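Local coordinates for lantibiotic dehydratase (Microbispora corallina, PDB 5EHK), which probably uses glutamyl-tRNA to dehydrate serine and threonine residues of the precursor peptide during biosynthesis of the lantibiotic NAI-107, at residues Leu81-Ala85 with Ala125-Leu129; Ala392-Leu396 with Arg661-Trp666; Trp1017-Pro1023 with Ala1103-Asn1107. All coordinates share one frame; numbering follows the deposited sequence.

Interaction 1: residues Leu81-Ala85 with Ala125-Leu129; sequences LLRAA and AALAL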
ATOM      1  N   LEU A  81     -40.357 -21.014  30.043  1.00 58.60           N
ATOM      2  CA  LEU A  81     -40.342 -20.732  28.609  1.00 58.13           C
ATOM      3  C   LEU A  81     -39.977 -21.991  27.826  1.00 53.85           C
ATOM      4  O   LEU A  81     -40.384 -22.170  26.680  1.00 53.00           O
ATOM      5  CB  LEU A  81     -39.358 -19.604  28.296  1.00 57.91           C
ATOM      6  CG  LEU A  81     -39.250 -19.151  26.846  1.00 60.16           C
ATOM      7  CD1 LEU A  81     -40.605 -18.679  26.349  1.00 63.80           C
ATOM      8  CD2 LEU A  81     -38.214 -18.045  26.720  1.00 60.48           C
ATOM      9  N   LEU A  82     -39.214 -22.864  28.468  1.00 51.84           N
ATOM     10  CA  LEU A  82     -38.900 -24.175  27.928  1.00 52.30           C
ATOM     11  C   LEU A  82     -40.136 -25.052  27.907  1.00 55.80           C
ATOM     12  O   LEU A  82     -40.519 -25.606  26.868  1.00 52.93           O
ATOM     13  CB  LEU A  82     -37.814 -24.840  28.762  1.00 55.36           C
ATOM     14  CG  LEU A  82     -36.465 -24.140  28.673  1.00 55.60           C
ATOM     15  CD1 LEU A  82     -35.444 -24.851  29.530  1.00 48.64           C
ATOM     16  CD2 LEU A  82     -36.018 -24.100  27.206  1.00 51.33           C
ATOM     17  N   ARG A  83     -40.738 -25.192  29.084  1.00 62.00           N
ATOM     18  CA  ARG A  83     -41.938 -25.995  29.260  1.00 59.82           C
ATOM     19  C   ARG A  83     -43.058 -25.521  28.322  1.00 53.09           C
ATOM     20  O   ARG A  83     -43.735 -26.337  27.692  1.00 46.29           O
ATOM     21  CB  ARG A  83     -42.373 -25.912  30.731  1.00 56.31           C
ATOM     22  CG  ARG A  83     -41.447 -26.686  31.677  1.00 63.13           C
ATOM     23  CD  ARG A  83     -41.955 -26.807  33.125  1.00 62.20           C
ATOM     24  NE  ARG A  83     -43.240 -27.500  33.243  1.00 75.74           N
ATOM     25  CZ  ARG A  83     -43.398 -28.825  33.226  1.00 76.26           C
ATOM     26  NH1 ARG A  83     -42.351 -29.629  33.064  1.00 67.94           N
ATOM     27  NH2 ARG A  83     -44.611 -29.350  33.349  1.00 72.26           N
ATOM     28  N   ALA A  84     -43.183 -24.203  28.165  1.00 51.61           N
ATOM     29  CA  ALA A  84     -44.206 -23.611  27.298  1.00 50.60           C
ATOM     30  C   ALA A  84     -44.163 -24.082  25.838  1.00 55.61           C
ATOM     31  O   ALA A  84     -45.175 -24.503  25.282  1.00 56.77           O
ATOM     32  CB  ALA A  84     -44.124 -22.082  27.353  1.00 46.52           C
ATOM     33  N   ALA A  85     -42.977 -24.074  25.240  1.00 55.06           N
ATOM     34  CA  ALA A  85     -42.855 -24.362  23.823  1.00 47.42           C
ATOM     35  C   ALA A  85     -42.775 -25.859  23.511  1.00 49.59           C
ATOM     36  O   ALA A  85     -42.661 -26.250  22.347  1.00 48.19           O
ATOM     37  CB  ALA A  85     -41.680 -23.604  23.224  1.00 52.05           C
ATOM     38  N   ALA A 125     -30.127 -22.370  27.616  1.00 54.79           N
ATOM     39  CA  ALA A 125     -30.976 -23.135  26.695  1.00 47.62           C
ATOM     40  C   ALA A 125     -32.246 -22.413  26.263  1.00 48.81           C
ATOM     41  O   ALA A 125     -32.691 -22.559  25.126  1.00 46.83           O
ATOM     42  CB  ALA A 125     -31.337 -24.465  27.308  1.00 55.48           C
ATOM     43  N   ALA A 126     -32.849 -21.666  27.181  1.00 51.36           N
ATOM     44  CA  ALA A 126     -34.031 -20.883  26.861  1.00 43.64           C
ATOM     45  C   ALA A 126     -33.731 -19.836  25.772  1.00 43.86           C
ATOM     46  O   ALA A 126     -34.498 -19.688  24.821  1.00 39.79           O
ATOM     47  CB  ALA A 126     -34.572 -20.229  28.100  1.00 51.47           C
ATOM     48  N   LEU A 127     -32.604 -19.135  25.892  1.00 47.76           N
ATOM     49  CA  LEU A 127     -32.214 -18.137  24.888  1.00 42.14           C
ATOM     50  C   LEU A 127     -31.990 -18.768  23.510  1.00 39.64           C
ATOM     51  O   LEU A 127     -32.346 -18.192  22.482  1.00 35.21           O
ATOM     52  CB  LEU A 127     -30.979 -17.342  25.328  1.00 40.39           C
ATOM     53  CG  LEU A 127     -31.158 -16.334  26.465  1.00 42.86           C
ATOM     54  CD1 LEU A 127     -29.871 -15.564  26.713  1.00 43.23           C
ATOM     55  CD2 LEU A 127     -32.301 -15.373  26.159  1.00 41.71           C
ATOM     56  N   ALA A 128     -31.384 -19.948  23.499  1.00 39.98           N
ATOM     57  CA  ALA A 128     -31.219 -20.705  22.271  1.00 37.44           C
ATOM     58  C   ALA A 128     -32.581 -21.008  21.658  1.00 37.89           C
ATOM     59  O   ALA A 128     -32.792 -20.820  20.459  1.00 40.03           O
ATOM     60  CB  ALA A 128     -30.471 -21.998  22.547  1.00 41.03           C
ATOM     61  N   LEU A 129     -33.517 -21.457  22.489  1.00 42.69           N
ATOM     62  CA  LEU A 129     -34.848 -21.793  22.003  1.00 40.27           C
ATOM     63  C   LEU A 129     -35.563 -20.558  21.481  1.00 39.74           C
ATOM     64  O   LEU A 129     -36.249 -20.612  20.459  1.00 35.76           O
ATOM     65  CB  LEU A 129     -35.686 -22.391  23.119  1.00 36.53           C
ATOM     66  CG  LEU A 129     -37.080 -22.729  22.610  1.00 42.65           C
ATOM     67  CD1 LEU A 129     -37.086 -24.100  21.942  1.00 41.76           C
ATOM     68  CD2 LEU A 129     -38.104 -22.630  23.722  1.00 46.30           C
TER
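L82 and L129 lean into the gap between two short helical turns and fill it from both sides, with the small methyls of A85 and A126 receiving them. The axes of the two short segments pass 10.0 Å apart, their directions 42° apart, an interval that leucines can bridge. L82 has CG beside its backbone N and anti to its carbonyl carbon (chi1 -67°). Its CB starts out obliquely to the partner helix, but the branched end turns in, and the small A126 lets CD2 of L82 settle on its backbone, 3.8 Å from the CA of A126. L129 uses the other common leucine shape: its CB already points to 81-85, and with CG anti to the backbone N (chi1 180°), CD2 of L129 reaches CB of A85 at 3.7 Å, where the alanine offers its own methyl. The same CD2 rests against the carbonyl O of L81 at 3.8 Å and touches CD2 of L82 at 4.3 Å. The two leucines thus meet through a single methyl each. L81 is a looser neighbour, its CD2 lying 4.5 Å from CB of A126. No hydrogen bond crosses, so the fit rests on van der Waals contact between methyl groups and between methyls and backbone, for which leucine and alanine suit a buried helix interface. Around it, L82 packs on L105 and L106 of helix 100-110, L129 on L106 and A125 on L105, while L81 touches W744 of helix 743-755 and L127 packs on V747 and L748 of that helix.

Interaction 2: residues Ala392-Leu396 with Arg661-Trp666; sequences ALWRL and RLWEPW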
ATOM      1  N   ALA A 392     -30.498   2.021 -10.939  1.00 17.92           N
ATOM      2  CA  ALA A 392     -29.917   3.039 -10.092  1.00 22.71           C
ATOM      3  C   ALA A 392     -28.607   2.546  -9.476  1.00 25.63           C
ATOM      4  O   ALA A 392     -27.581   3.240  -9.522  1.00 20.49           O
ATOM      5  CB  ALA A 392     -30.899   3.424  -9.003  1.00 24.77           C
ATOM      6  N   LEU A 393     -28.674   1.356  -8.880  1.00 24.53           N
ATOM      7  CA  LEU A 393     -27.511   0.679  -8.327  1.00 21.82           C
ATOM      8  C   LEU A 393     -26.428   0.493  -9.368  1.00 24.21           C
ATOM      9  O   LEU A 393     -25.246   0.565  -9.060  1.00 30.34           O
ATOM     10  CB  LEU A 393     -27.884  -0.678  -7.750  1.00 18.20           C
ATOM     11  CG  LEU A 393     -28.650  -0.595  -6.433  1.00 21.43           C
ATOM     12  CD1 LEU A 393     -28.794  -1.988  -5.856  1.00 21.06           C
ATOM     13  CD2 LEU A 393     -27.992   0.355  -5.435  1.00 17.68           C
ATOM     14  N   TRP A 394     -26.818   0.214 -10.599  1.00 25.19           N
ATOM     15  CA  TRP A 394     -25.805   0.039 -11.619  1.00 23.04           C
ATOM     16  C   TRP A 394     -25.137   1.361 -11.931  1.00 21.76           C
ATOM     17  O   TRP A 394     -23.924   1.424 -12.020  1.00 24.43           O
ATOM     18  CB  TRP A 394     -26.380  -0.598 -12.890  1.00 20.13           C
ATOM     19  CG  TRP A 394     -25.342  -0.853 -13.946  1.00 18.19           C
ATOM     20  CD1 TRP A 394     -24.396  -1.828 -13.942  1.00 13.45           C
ATOM     21  CD2 TRP A 394     -25.172  -0.130 -15.172  1.00 14.74           C
ATOM     22  NE1 TRP A 394     -23.632  -1.747 -15.088  1.00 13.98           N
ATOM     23  CE2 TRP A 394     -24.097  -0.716 -15.858  1.00 12.72           C
ATOM     24  CE3 TRP A 394     -25.829   0.950 -15.757  1.00 14.12           C
ATOM     25  CZ2 TRP A 394     -23.668  -0.257 -17.087  1.00 16.04           C
ATOM     26  CZ3 TRP A 394     -25.397   1.406 -16.975  1.00 13.00           C
ATOM     27  CH2 TRP A 394     -24.329   0.811 -17.628  1.00 14.21           C
ATOM     28  N   ARG A 395     -25.914   2.431 -12.061  1.00 21.83           N
ATOM     29  CA  ARG A 395     -25.319   3.697 -12.459  1.00 21.21           C
ATOM     30  C   ARG A 395     -24.363   4.208 -11.385  1.00 21.03           C
ATOM     31  O   ARG A 395     -23.427   4.949 -11.691  1.00 24.86           O
ATOM     32  CB  ARG A 395     -26.381   4.746 -12.782  1.00 22.49           C
ATOM     33  CG  ARG A 395     -27.252   4.451 -13.986  1.00 27.12           C
ATOM     34  CD  ARG A 395     -28.400   5.474 -14.070  1.00 26.88           C
ATOM     35  NE  ARG A 395     -27.920   6.840 -14.287  1.00 21.46           N
ATOM     36  CZ  ARG A 395     -28.570   7.926 -13.878  1.00 26.20           C
ATOM     37  NH1 ARG A 395     -29.710   7.809 -13.201  1.00 22.63           N
ATOM     38  NH2 ARG A 395     -28.071   9.131 -14.129  1.00 25.74           N
ATOM     39  N   LEU A 396     -24.627   3.788 -10.147  1.00 21.76           N
ATOM     40  CA  LEU A 396     -23.917   4.208  -8.936  1.00 23.23           C
ATOM     41  C   LEU A 396     -22.732   3.313  -8.583  1.00 22.36           C
ATOM     42  O   LEU A 396     -22.052   3.514  -7.571  1.00 25.58           O
ATOM     43  CB  LEU A 396     -24.888   4.176  -7.753  1.00 19.72           C
ATOM     44  CG  LEU A 396     -25.958   5.263  -7.755  1.00 24.85           C
ATOM     45  CD1 LEU A 396     -26.842   5.143  -6.524  1.00 23.30           C
ATOM     46  CD2 LEU A 396     -25.332   6.644  -7.863  1.00 19.51           C
ATOM     47  N   ARG A 661     -19.475  -4.290 -16.161  1.00 12.29           N
ATOM     48  CA  ARG A 661     -19.557  -3.431 -14.986  1.00 12.91           C
ATOM     49  C   ARG A 661     -20.579  -3.955 -13.953  1.00 14.64           C
ATOM     50  O   ARG A 661     -21.750  -4.115 -14.261  1.00 14.94           O
ATOM     51  CB  ARG A 661     -19.874  -2.000 -15.403  1.00 15.47           C
ATOM     52  CG  ARG A 661     -20.106  -1.064 -14.245  1.00 13.84           C
ATOM     53  CD  ARG A 661     -20.081   0.370 -14.699  1.00 16.56           C
ATOM     54  NE  ARG A 661     -20.065   1.281 -13.563  1.00 19.84           N
ATOM     55  CZ  ARG A 661     -19.806   2.584 -13.643  1.00 23.18           C
ATOM     56  NH1 ARG A 661     -19.533   3.166 -14.818  1.00 14.77           N
ATOM     57  NH2 ARG A 661     -19.822   3.303 -12.531  1.00 23.93           N
ATOM     58  N   LEU A 662     -20.121  -4.251 -12.739  1.00 14.68           N
ATOM     59  CA  LEU A 662     -20.916  -5.028 -11.797  1.00 11.42           C
ATOM     60  C   LEU A 662     -21.555  -4.204 -10.696  1.00 13.47           C
ATOM     61  O   LEU A 662     -20.858  -3.544  -9.944  1.00 15.66           O
ATOM     62  CB  LEU A 662     -20.038  -6.080 -11.147  1.00 14.46           C
ATOM     63  CG  LEU A 662     -19.209  -7.015 -12.019  1.00 11.44           C
ATOM     64  CD1 LEU A 662     -18.339  -7.826 -11.082  1.00 12.04           C
ATOM     65  CD2 LEU A 662     -20.101  -7.927 -12.812  1.00 10.42           C
ATOM     66  N   TRP A 663     -22.875  -4.303 -10.560  1.00 16.06           N
ATOM     67  CA  TRP A 663     -23.616  -3.551  -9.556  1.00 13.49           C
ATOM     68  C   TRP A 663     -23.157  -3.971  -8.138  1.00 17.07           C
ATOM     69  O   TRP A 663     -22.658  -5.083  -7.937  1.00 16.83           O
ATOM     70  CB  TRP A 663     -25.116  -3.816  -9.737  1.00 14.23           C
ATOM     71  CG  TRP A 663     -25.482  -5.123  -9.161  1.00 15.80           C
ATOM     72  CD1 TRP A 663     -25.312  -6.348  -9.732  1.00 15.31           C
ATOM     73  CD2 TRP A 663     -26.010  -5.353  -7.853  1.00 14.78           C
ATOM     74  NE1 TRP A 663     -25.722  -7.336  -8.864  1.00 14.99           N
ATOM     75  CE2 TRP A 663     -26.152  -6.755  -7.700  1.00 14.36           C
ATOM     76  CE3 TRP A 663     -26.376  -4.514  -6.794  1.00 12.58           C
ATOM     77  CZ2 TRP A 663     -26.646  -7.338  -6.533  1.00 15.79           C
ATOM     78  CZ3 TRP A 663     -26.865  -5.086  -5.628  1.00 14.56           C
ATOM     79  CH2 TRP A 663     -26.999  -6.488  -5.509  1.00 20.86           C
ATOM     80  N   GLU A 664     -23.307  -3.084  -7.155  1.00 19.53           N
ATOM     81  CA  GLU A 664     -23.028  -3.432  -5.760  1.00 15.63           C
ATOM     82  C   GLU A 664     -24.093  -2.796  -4.915  1.00 15.88           C
ATOM     83  O   GLU A 664     -24.730  -1.838  -5.345  1.00 23.24           O
ATOM     84  CB  GLU A 664     -21.701  -2.838  -5.312  1.00 18.08           C
ATOM     85  CG  GLU A 664     -20.501  -3.173  -6.137  1.00 23.14           C
ATOM     86  CD  GLU A 664     -19.222  -2.737  -5.458  1.00 36.84           C
ATOM     87  OE1 GLU A 664     -19.287  -1.860  -4.562  1.00 37.99           O
ATOM     88  OE2 GLU A 664     -18.149  -3.256  -5.832  1.00 43.78           O
ATOM     89  N   PRO A 665     -24.263  -3.276  -3.684  1.00 17.60           N
ATOM     90  CA  PRO A 665     -25.161  -2.608  -2.740  1.00 14.81           C
ATOM     91  C   PRO A 665     -24.814  -1.147  -2.519  1.00 15.84           C
ATOM     92  O   PRO A 665     -23.746  -0.698  -2.911  1.00 12.87           O
ATOM     93  CB  PRO A 665     -24.913  -3.372  -1.459  1.00 10.84           C
ATOM     94  CG  PRO A 665     -24.633  -4.723  -1.915  1.00 13.18           C
ATOM     95  CD  PRO A 665     -23.824  -4.579  -3.167  1.00 15.22           C
ATOM     96  N   TRP A 666     -25.723  -0.424  -1.876  1.00 21.27           N
ATOM     97  CA  TRP A 666     -25.516   0.970  -1.520  1.00 19.62           C
ATOM     98  C   TRP A 666     -24.282   1.099  -0.611  1.00 18.26           C
ATOM     99  O   TRP A 666     -24.156   0.404   0.407  1.00 10.38           O
ATOM    100  CB  TRP A 666     -26.776   1.532  -0.829  1.00 18.37           C
ATOM    101  CG  TRP A 666     -26.590   2.921  -0.313  1.00 14.67           C
ATOM    102  CD1 TRP A 666     -26.224   3.285   0.951  1.00 16.42           C
ATOM    103  CD2 TRP A 666     -26.734   4.128  -1.059  1.00 13.52           C
ATOM    104  NE1 TRP A 666     -26.143   4.655   1.041  1.00 16.56           N
ATOM    105  CE2 TRP A 666     -26.446   5.195  -0.185  1.00 18.32           C
ATOM    106  CE3 TRP A 666     -27.081   4.415  -2.386  1.00 17.48           C
ATOM    107  CZ2 TRP A 666     -26.485   6.534  -0.601  1.00 19.23           C
ATOM    108  CZ3 TRP A 666     -27.129   5.749  -2.800  1.00 18.31           C
ATOM    109  CH2 TRP A 666     -26.824   6.787  -1.910  1.00 20.15           C
TER
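The indole of W394 and the side chain of R661 cross at about a right angle, the ring and guanidinium planes inclined by 56°, so this is no flat stack. The ring turns its N-H edge to the backbone of R661: NE1 of W394 donates to O of R661 at 3.1 Å. That acceptor lies in the indole plane, yet the donor sits above the carbonyl plane, away from the lone pairs, and the bond is bent, with 135° at the hydrogen. R661 sends its extended aliphatic chain past the same nitrogen, CG of R661 being 3.7 Å from NE1 of W394. Its guanidinium thereby arrives at the C-terminal end of helix 380-395, with NH2 of R661 4.1 Å from O of R395 and hydrogen-bonded to O of S397, while NH1 makes a salt bridge to D490. Further along, L393 and W663 lie side by side, pointing the same way. CG of W663 stands between its backbone N and carbonyl carbon (chi1 78°), which sets the indole alongside L393, and CD1 of L393 meets CE3 and CZ3 of W663 at 3.6 and 3.7 Å. The other methyl, CD2 of L393, lies 3.9 Å from the backbone O of E664. L396 and W666 make a lighter contact: CD1 of L396 approaches the ring edge near its plane, 3.8 Å from CZ3 of W666. Tryptophan offers broad apolar surface here and, in W394, one N-H for a buried carbonyl. That single bent hydrogen bond is probably modest, so packing and the arginine's outside partners may carry much of the contact.

Interaction 3: residues Trp1017-Pro1023 with Ala1103-Asn1107; sequences WQKLIDP and AVQDN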
ATOM      1  N   TRP A1017      12.173  23.413 -33.254  1.00 64.24           N
ATOM      2  CA  TRP A1017      12.266  21.974 -33.410  1.00 58.37           C
ATOM      3  C   TRP A1017      12.218  21.512 -34.854  1.00 58.40           C
ATOM      4  O   TRP A1017      12.873  20.534 -35.223  1.00 60.99           O
ATOM      5  CB  TRP A1017      11.202  21.300 -32.551  1.00 60.36           C
ATOM      6  CG  TRP A1017      11.386  21.656 -31.110  1.00 62.26           C
ATOM      7  CD1 TRP A1017      10.526  22.354 -30.327  1.00 63.04           C
ATOM      8  CD2 TRP A1017      12.517  21.340 -30.284  1.00 64.59           C
ATOM      9  NE1 TRP A1017      11.042  22.494 -29.062  1.00 68.71           N
ATOM     10  CE2 TRP A1017      12.264  21.880 -29.008  1.00 67.75           C
ATOM     11  CE3 TRP A1017      13.716  20.654 -30.501  1.00 58.96           C
ATOM     12  CZ2 TRP A1017      13.164  21.755 -27.950  1.00 61.74           C
ATOM     13  CZ3 TRP A1017      14.605  20.527 -29.451  1.00 61.71           C
ATOM     14  CH2 TRP A1017      14.325  21.077 -28.191  1.00 62.12           C
ATOM     15  N   GLN A1018      11.447  22.211 -35.672  1.00 59.71           N
ATOM     16  CA  GLN A1018      11.414  21.907 -37.090  1.00 59.10           C
ATOM     17  C   GLN A1018      12.782  22.142 -37.715  1.00 57.75           C
ATOM     18  O   GLN A1018      13.223  21.383 -38.577  1.00 56.20           O
ATOM     19  CB  GLN A1018      10.375  22.777 -37.772  1.00 62.32           C
ATOM     20  CG  GLN A1018       8.960  22.370 -37.466  1.00 63.15           C
ATOM     21  CD  GLN A1018       7.985  23.478 -37.770  1.00 69.07           C
ATOM     22  OE1 GLN A1018       8.211  24.291 -38.669  1.00 69.99           O
ATOM     23  NE2 GLN A1018       6.890  23.524 -37.018  1.00 69.56           N
ATOM     24  N   LYS A1019      13.462  23.187 -37.256  1.00 56.93           N
ATOM     25  CA  LYS A1019      14.758  23.556 -37.819  1.00 58.53           C
ATOM     26  C   LYS A1019      15.870  22.624 -37.357  1.00 49.45           C
ATOM     27  O   LYS A1019      16.794  22.325 -38.113  1.00 38.29           O
ATOM     28  CB  LYS A1019      15.097  25.007 -37.457  1.00 60.72           C
ATOM     29  CG  LYS A1019      14.227  26.062 -38.149  1.00 67.04           C
ATOM     30  CD  LYS A1019      14.452  27.439 -37.526  1.00 71.98           C
ATOM     31  CE  LYS A1019      15.910  27.888 -37.629  1.00 77.68           C
ATOM     32  NZ  LYS A1019      16.107  29.247 -37.041  1.00 74.61           N
ATOM     33  N   LEU A1020      15.764  22.169 -36.112  1.00 53.94           N
ATOM     34  CA  LEU A1020      16.761  21.283 -35.509  1.00 48.30           C
ATOM     35  C   LEU A1020      16.589  19.830 -35.977  1.00 43.22           C
ATOM     36  O   LEU A1020      17.531  19.208 -36.470  1.00 43.62           O
ATOM     37  CB  LEU A1020      16.697  21.368 -33.980  1.00 44.22           C
ATOM     38  CG  LEU A1020      17.774  20.669 -33.154  1.00 43.02           C
ATOM     39  CD1 LEU A1020      19.094  21.342 -33.380  1.00 43.80           C
ATOM     40  CD2 LEU A1020      17.425  20.679 -31.681  1.00 49.97           C
ATOM     41  N   ILE A1021      15.385  19.295 -35.814  1.00 38.93           N
ATOM     42  CA  ILE A1021      15.135  17.893 -36.096  1.00 38.10           C
ATOM     43  C   ILE A1021      14.585  17.723 -37.501  1.00 37.43           C
ATOM     44  O   ILE A1021      13.375  17.641 -37.689  1.00 38.11           O
ATOM     45  CB  ILE A1021      14.164  17.288 -35.054  1.00 43.33           C
ATOM     46  CG1 ILE A1021      14.665  17.566 -33.634  1.00 41.72           C
ATOM     47  CG2 ILE A1021      13.993  15.789 -35.261  1.00 31.47           C
ATOM     48  CD1 ILE A1021      13.594  17.440 -32.597  1.00 43.02           C
ATOM     49  N   ASP A1022      15.491  17.644 -38.476  1.00 37.09           N
ATOM     50  CA  ASP A1022      15.131  17.614 -39.901  1.00 41.83           C
ATOM     51  C   ASP A1022      15.921  16.560 -40.687  1.00 41.17           C
ATOM     52  O   ASP A1022      16.807  16.884 -41.493  1.00 36.84           O
ATOM     53  CB  ASP A1022      15.334  19.010 -40.516  1.00 46.27           C
ATOM     54  CG  ASP A1022      14.882  19.101 -41.979  1.00 49.59           C
ATOM     55  OD1 ASP A1022      14.150  18.197 -42.464  1.00 45.15           O
ATOM     56  OD2 ASP A1022      15.277  20.097 -42.636  1.00 47.93           O
ATOM     57  N   PRO A1023      15.592  15.286 -40.457  1.00 37.62           N
ATOM     58  CA  PRO A1023      16.314  14.209 -41.129  1.00 35.66           C
ATOM     59  C   PRO A1023      16.022  14.235 -42.617  1.00 36.24           C
ATOM     60  O   PRO A1023      16.948  14.105 -43.412  1.00 35.20           O
ATOM     61  CB  PRO A1023      15.738  12.935 -40.491  1.00 33.50           C
ATOM     62  CG  PRO A1023      14.925  13.413 -39.303  1.00 36.80           C
ATOM     63  CD  PRO A1023      14.476  14.784 -39.641  1.00 37.16           C
ATOM     64  N   ALA A1103       8.076  17.901 -35.058  1.00 51.01           N
ATOM     65  CA  ALA A1103       9.079  18.451 -35.988  1.00 54.42           C
ATOM     66  C   ALA A1103       9.082  17.814 -37.385  1.00 53.42           C
ATOM     67  O   ALA A1103       9.090  18.521 -38.396  1.00 52.21           O
ATOM     68  CB  ALA A1103      10.485  18.395 -35.377  1.00 45.80           C
ATOM     69  N   VAL A1104       9.119  16.487 -37.445  1.00 51.43           N
ATOM     70  CA  VAL A1104       9.186  15.823 -38.735  1.00 47.04           C
ATOM     71  C   VAL A1104       7.831  15.833 -39.444  1.00 47.15           C
ATOM     72  O   VAL A1104       7.777  15.785 -40.666  1.00 49.80           O
ATOM     73  CB  VAL A1104       9.760  14.398 -38.649  1.00 37.52           C
ATOM     74  CG1 VAL A1104      11.125  14.425 -37.971  1.00 32.08           C
ATOM     75  CG2 VAL A1104       8.791  13.471 -37.950  1.00 41.44           C
ATOM     76  N   GLN A1105       6.742  15.880 -38.685  1.00 47.76           N
ATOM     77  CA  GLN A1105       5.421  16.019 -39.291  1.00 50.29           C
ATOM     78  C   GLN A1105       5.238  17.398 -39.927  1.00 53.43           C
ATOM     79  O   GLN A1105       4.770  17.509 -41.060  1.00 47.15           O
ATOM     80  CB  GLN A1105       4.300  15.703 -38.293  1.00 50.73           C
ATOM     81  CG  GLN A1105       3.973  14.210 -38.195  1.00 49.47           C
ATOM     82  CD  GLN A1105       2.935  13.889 -37.130  1.00 53.33           C
ATOM     83  OE1 GLN A1105       2.632  14.713 -36.259  1.00 52.57           O
ATOM     84  NE2 GLN A1105       2.377  12.681 -37.201  1.00 50.71           N
ATOM     85  N   ASP A1106       5.596  18.443 -39.184  1.00 53.91           N
ATOM     86  CA  ASP A1106       5.508  19.810 -39.692  1.00 54.62           C
ATOM     87  C   ASP A1106       6.436  20.056 -40.878  1.00 56.49           C
ATOM     88  O   ASP A1106       6.065  20.757 -41.815  1.00 64.55           O
ATOM     89  CB  ASP A1106       5.815  20.838 -38.598  1.00 54.30           C
ATOM     90  CG  ASP A1106       4.754  20.882 -37.519  1.00 60.97           C
ATOM     91  OD1 ASP A1106       3.731  20.166 -37.646  1.00 62.60           O
ATOM     92  OD2 ASP A1106       4.946  21.642 -36.542  1.00 60.03           O
ATOM     93  N   ASN A1107       7.640  19.490 -40.846  1.00 54.66           N
ATOM     94  CA  ASN A1107       8.545  19.607 -41.989  1.00 53.99           C
ATOM     95  C   ASN A1107       7.966  18.962 -43.234  1.00 48.78           C
ATOM     96  O   ASN A1107       8.276  19.358 -44.343  1.00 54.46           O
ATOM     97  CB  ASN A1107       9.936  19.024 -41.692  1.00 45.95           C
ATOM     98  CG  ASN A1107      10.724  19.848 -40.679  1.00 52.53           C
ATOM     99  OD1 ASN A1107      10.444  21.023 -40.441  1.00 62.14           O
ATOM    100  ND2 ASN A1107      11.729  19.229 -40.090  1.00 55.82           N
TER
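A1103 presents its methyl to the end of helix 1014-1020 and the residue after it, with its CB 4.1 Å from CB of W1017 and 3.9 Å from CB of I1021; so small a residue lets the backbones come close. Beside it, CG1 of V1104 reaches CD of P1023 at 3.8 Å, the two side chains crossing at about a right angle, and CG2 of I1021 at 4.2 Å. Beta-branched residues and proline give this buried centre compact, rigid surfaces. Outward from it, N1107 has CG beside its backbone N (chi1 -69°), which brings its amide to the carbonyl of Q1018. ND2 donates to O of Q1018 at 3.0 Å, in the carbonyl plane and along a lone pair, with 155° at the hydrogen. At the polar edge the extended Q1018 lies across D1106, amide and carboxylate planes nearly perpendicular, with CD of Q1018 3.5 Å from CB of D1106. D1106 itself forms a salt bridge with R1003. Where a continuing helix would bond N of D1022 to O of Q1018, that N instead turns weakly to O of L1020; the asparagine donates to the Q1018 carbonyl, tying this helix end to helix 1090-1109.

No helix or strand is shared among the three contacts, which lie in series along the chain. Interactions 1 and 3 sit far out on opposite sides of its centre, their own centres about 90 Å apart, and yet both are buried, each within a local helical layer. Interaction 2, only partly buried, is nearer the middle of the molecule and joins a helix end to a loop 265 residues later. Their chemistry differs with place: interaction 1 is apolar side chains packing on one another and on backbone, with no hydrogen bond, interaction 2 mixes aromatic packing with an indole-to-backbone bond, and interaction 3 has an apolar centre bordered by amides and a carboxylate. In 2 and 3, side-chain N-H groups seek backbone carbonyls.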